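Local coordinates for ferritin heavy chain (Trichoplusia ni, PDB 1Z6O), which oxidises ferrous iron with molecular oxygen and, together with light chains in a 24-subunit secreted shell, stores it as a soluble, non-toxic ferric mineral, at residues M[107-112]-M[165-170]. Sequence-based numbering, arbitrary orientation.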
ATOM      1  N   GLU M 107     -42.360  17.427 -32.904  1.00 16.50           N
ATOM      2  CA  GLU M 107     -42.146  17.745 -34.318  1.00 19.04           C
ATOM      3  C   GLU M 107     -40.689  17.551 -34.713  1.00 18.09           C
ATOM      4  O   GLU M 107     -40.398  17.070 -35.810  1.00 16.70           O
ATOM      5  CB  GLU M 107     -42.532  19.197 -34.651  1.00 20.70           C
ATOM      6  CG  GLU M 107     -44.018  19.456 -34.818  1.00 34.12           C
ATOM      7  CD  GLU M 107     -44.314  20.664 -35.738  1.00 57.47           C
ATOM      8  OE1 GLU M 107     -43.408  21.515 -35.997  1.00 39.13           O
ATOM      9  OE2 GLU M 107     -45.474  20.763 -36.204  1.00 61.96           O
ATOM     10  N   ALA M 108     -39.768  17.937 -33.834  1.00 15.71           N
ATOM     11  CA  ALA M 108     -38.346  17.776 -34.152  1.00 17.01           C
ATOM     12  C   ALA M 108     -37.958  16.302 -34.193  1.00 16.18           C
ATOM     13  O   ALA M 108     -37.202  15.882 -35.073  1.00 17.00           O
ATOM     14  CB  ALA M 108     -37.476  18.532 -33.131  1.00 16.63           C
ATOM     15  N   LEU M 109     -38.454  15.508 -33.245  1.00 15.39           N
ATOM     16  CA  LEU M 109     -38.131  14.075 -33.244  1.00 16.46           C
ATOM     17  C   LEU M 109     -38.697  13.393 -34.493  1.00 16.53           C
ATOM     18  O   LEU M 109     -38.045  12.528 -35.087  1.00 16.50           O
ATOM     19  CB  LEU M 109     -38.692  13.391 -31.987  1.00 15.53           C
ATOM     20  CG  LEU M 109     -37.984  13.743 -30.669  1.00 17.62           C
ATOM     21  CD1 LEU M 109     -38.814  13.236 -29.485  1.00 16.64           C
ATOM     22  CD2 LEU M 109     -36.576  13.121 -30.654  1.00 18.60           C
ATOM     23  N   GLU M 110     -39.911  13.773 -34.894  1.00 16.27           N
ATOM     24  CA  GLU M 110     -40.514  13.173 -36.087  1.00 16.86           C
ATOM     25  C   GLU M 110     -39.771  13.599 -37.343  1.00 17.16           C
ATOM     26  O   GLU M 110     -39.634  12.821 -38.290  1.00 16.98           O
ATOM     27  CB  GLU M 110     -41.999  13.556 -36.191  1.00 17.94           C
ATOM     28  CG  GLU M 110     -42.850  12.907 -35.084  1.00 19.20           C
ATOM     29  CD  GLU M 110     -44.350  13.161 -35.267  1.00 35.71           C
ATOM     30  OE1 GLU M 110     -44.715  14.157 -35.918  1.00 35.63           O
ATOM     31  OE2 GLU M 110     -45.167  12.379 -34.742  1.00 31.51           O
ATOM     32  N   HIS M 111     -39.297  14.839 -37.363  1.00 15.63           N
ATOM     33  CA  HIS M 111     -38.533  15.315 -38.513  1.00 16.56           C
ATOM     34  C   HIS M 111     -37.203  14.531 -38.542  1.00 18.54           C
ATOM     35  O   HIS M 111     -36.770  14.069 -39.597  1.00 17.49           O
ATOM     36  CB  HIS M 111     -38.253  16.825 -38.383  1.00 17.59           C
ATOM     37  CG  HIS M 111     -37.493  17.401 -39.542  1.00 22.10           C
ATOM     38  ND1 HIS M 111     -36.994  18.685 -39.541  1.00 27.08           N
ATOM     39  CD2 HIS M 111     -37.140  16.865 -40.735  1.00 30.17           C
ATOM     40  CE1 HIS M 111     -36.365  18.915 -40.680  1.00 25.08           C
ATOM     41  NE2 HIS M 111     -36.438  17.827 -41.423  1.00 24.92           N
ATOM     42  N   ALA M 112     -36.553  14.376 -37.387  1.00 15.22           N
ATOM     43  CA  ALA M 112     -35.294  13.617 -37.342  1.00 16.41           C
ATOM     44  C   ALA M 112     -35.522  12.173 -37.819  1.00 18.02           C
ATOM     45  O   ALA M 112     -34.713  11.618 -38.565  1.00 17.05           O
ATOM     46  CB  ALA M 112     -34.725  13.600 -35.917  1.00 15.49           C
ATOM     47  N   SER M 165     -42.853   8.402 -29.839  1.00 16.20           N
ATOM     48  CA  SER M 165     -44.082   7.795 -29.306  1.00 18.73           C
ATOM     49  C   SER M 165     -44.293   8.165 -27.845  1.00 16.39           C
ATOM     50  O   SER M 165     -45.387   8.545 -27.442  1.00 18.78           O
ATOM     51  CB  SER M 165     -44.052   6.254 -29.386  1.00 20.03           C
ATOM     52  OG  SER M 165     -44.072   5.807 -30.726  1.00 31.73           O
ATOM     53  N   THR M 166     -43.242   8.026 -27.050  1.00 17.24           N
ATOM     54  CA  THR M 166     -43.331   8.325 -25.621  1.00 16.47           C
ATOM     55  C   THR M 166     -43.739   9.770 -25.358  1.00 18.17           C
ATOM     56  O   THR M 166     -44.645  10.036 -24.567  1.00 17.84           O
ATOM     57  CB  THR M 166     -41.982   8.040 -24.930  1.00 19.36           C
ATOM     58  OG1 THR M 166     -41.729   6.632 -24.987  1.00 22.98           O
ATOM     59  CG2 THR M 166     -42.001   8.497 -23.460  1.00 19.54           C
ATOM     60  N   LEU M 167     -43.083  10.707 -26.029  1.00 15.22           N
ATOM     61  CA  LEU M 167     -43.405  12.112 -25.807  1.00 16.82           C
ATOM     62  C   LEU M 167     -44.759  12.501 -26.400  1.00 17.20           C
ATOM     63  O   LEU M 167     -45.516  13.251 -25.784  1.00 17.09           O
ATOM     64  CB  LEU M 167     -42.307  13.009 -26.393  1.00 15.26           C
ATOM     65  CG  LEU M 167     -42.463  14.519 -26.148  1.00 18.52           C
ATOM     66  CD1 LEU M 167     -42.506  14.819 -24.639  1.00 18.39           C
ATOM     67  CD2 LEU M 167     -41.293  15.252 -26.810  1.00 20.91           C
ATOM     68  N   LYS M 168     -45.086  11.970 -27.573  1.00 15.67           N
ATOM     69  CA  LYS M 168     -46.352  12.339 -28.204  1.00 17.15           C
ATOM     70  C   LYS M 168     -47.564  11.952 -27.361  1.00 19.72           C
ATOM     71  O   LYS M 168     -48.570  12.655 -27.372  1.00 18.24           O
ATOM     72  CB  LYS M 168     -46.459  11.729 -29.608  1.00 18.24           C
ATOM     73  CG  LYS M 168     -47.498  12.429 -30.497  1.00 22.09           C
ATOM     74  CD  LYS M 168     -47.319  12.044 -31.970  1.00 22.34           C
ATOM     75  CE  LYS M 168     -48.154  12.939 -32.896  1.00 26.83           C
ATOM     76  NZ  LYS M 168     -47.848  12.629 -34.333  1.00 25.53           N
ATOM     77  N   LYS M 169     -47.475  10.852 -26.618  1.00 17.66           N
ATOM     78  CA  LYS M 169     -48.592  10.444 -25.759  1.00 19.47           C
ATOM     79  C   LYS M 169     -48.896  11.483 -24.693  1.00 18.90           C
ATOM     80  O   LYS M 169     -50.005  11.538 -24.172  1.00 19.38           O
ATOM     81  CB  LYS M 169     -48.282   9.130 -25.047  1.00 19.46           C
ATOM     82  CG  LYS M 169     -48.249   7.939 -25.959  1.00 22.15           C
ATOM     83  CD  LYS M 169     -47.730   6.732 -25.196  1.00 28.57           C
ATOM     84  CE  LYS M 169     -47.302   5.648 -26.165  1.00 34.16           C
ATOM     85  NZ  LYS M 169     -46.482   4.636 -25.472  1.00 36.95           N
ATOM     86  N   LEU M 170     -47.904  12.296 -24.350  1.00 17.78           N
ATOM     87  CA  LEU M 170     -48.078  13.319 -23.316  1.00 17.81           C
ATOM     88  C   LEU M 170     -48.647  14.633 -23.837  1.00 21.10           C
ATOM     89  O   LEU M 170     -49.040  15.498 -23.053  1.00 20.16           O
ATOM     90  CB  LEU M 170     -46.719  13.622 -22.657  1.00 15.93           C
ATOM     91  CG  LEU M 170     -45.969  12.392 -22.119  1.00 17.65           C
ATOM     92  CD1 LEU M 170     -44.646  12.826 -21.467  1.00 18.20           C
ATOM     93  CD2 LEU M 170     -46.860  11.670 -21.102  1.00 19.69           C
TER
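Glu110 and Lys168 carry the polar half of this contact, a salt bridge between the start of helix 105-132 and the C-terminal part of helix 139-168. Lys168 NZ donates to Glu110 OE2 at 2.7 Å, on the syn lone pair of that oxygen, while Glu110 OE1 stands back at 3.8 Å from the same NZ. The lysine arrives fully stretched, its CG anti to the backbone N (chi1 -161°) and every later torsion extended; its side chain crosses the glutamate's at about a right angle, with Lys168 CD 3.5 Å from Glu110 OE2. Gln9 of a second heavy chain gives NZ another acceptor through its backbone carbonyl, and Pro11 of that subunit packs on Glu110.

The apolar half lies on the buried side. Leu109 CD1 meets Leu167 CD2 at 4.2 Å, a light methyl-to-methyl touch, and Phe56 of helix 54-80 packs against both leucines. Leu109 CA and Leu167 CA lie 9.3 Å apart, so between these two segments the contact is made by side chains, near one end of the ferritin four-helix bundle.

Were Glu110 replaced by an alanine, Lys168 would probably keep its Gln9 acceptor but lose the carboxylate that balances its charge across this contact. The chemistry thus divides by depth: leucines meet inside the bundle, whereas the ion pair sits toward the surface, where Lys168 also reaches Gln9 of the neighbouring heavy chain.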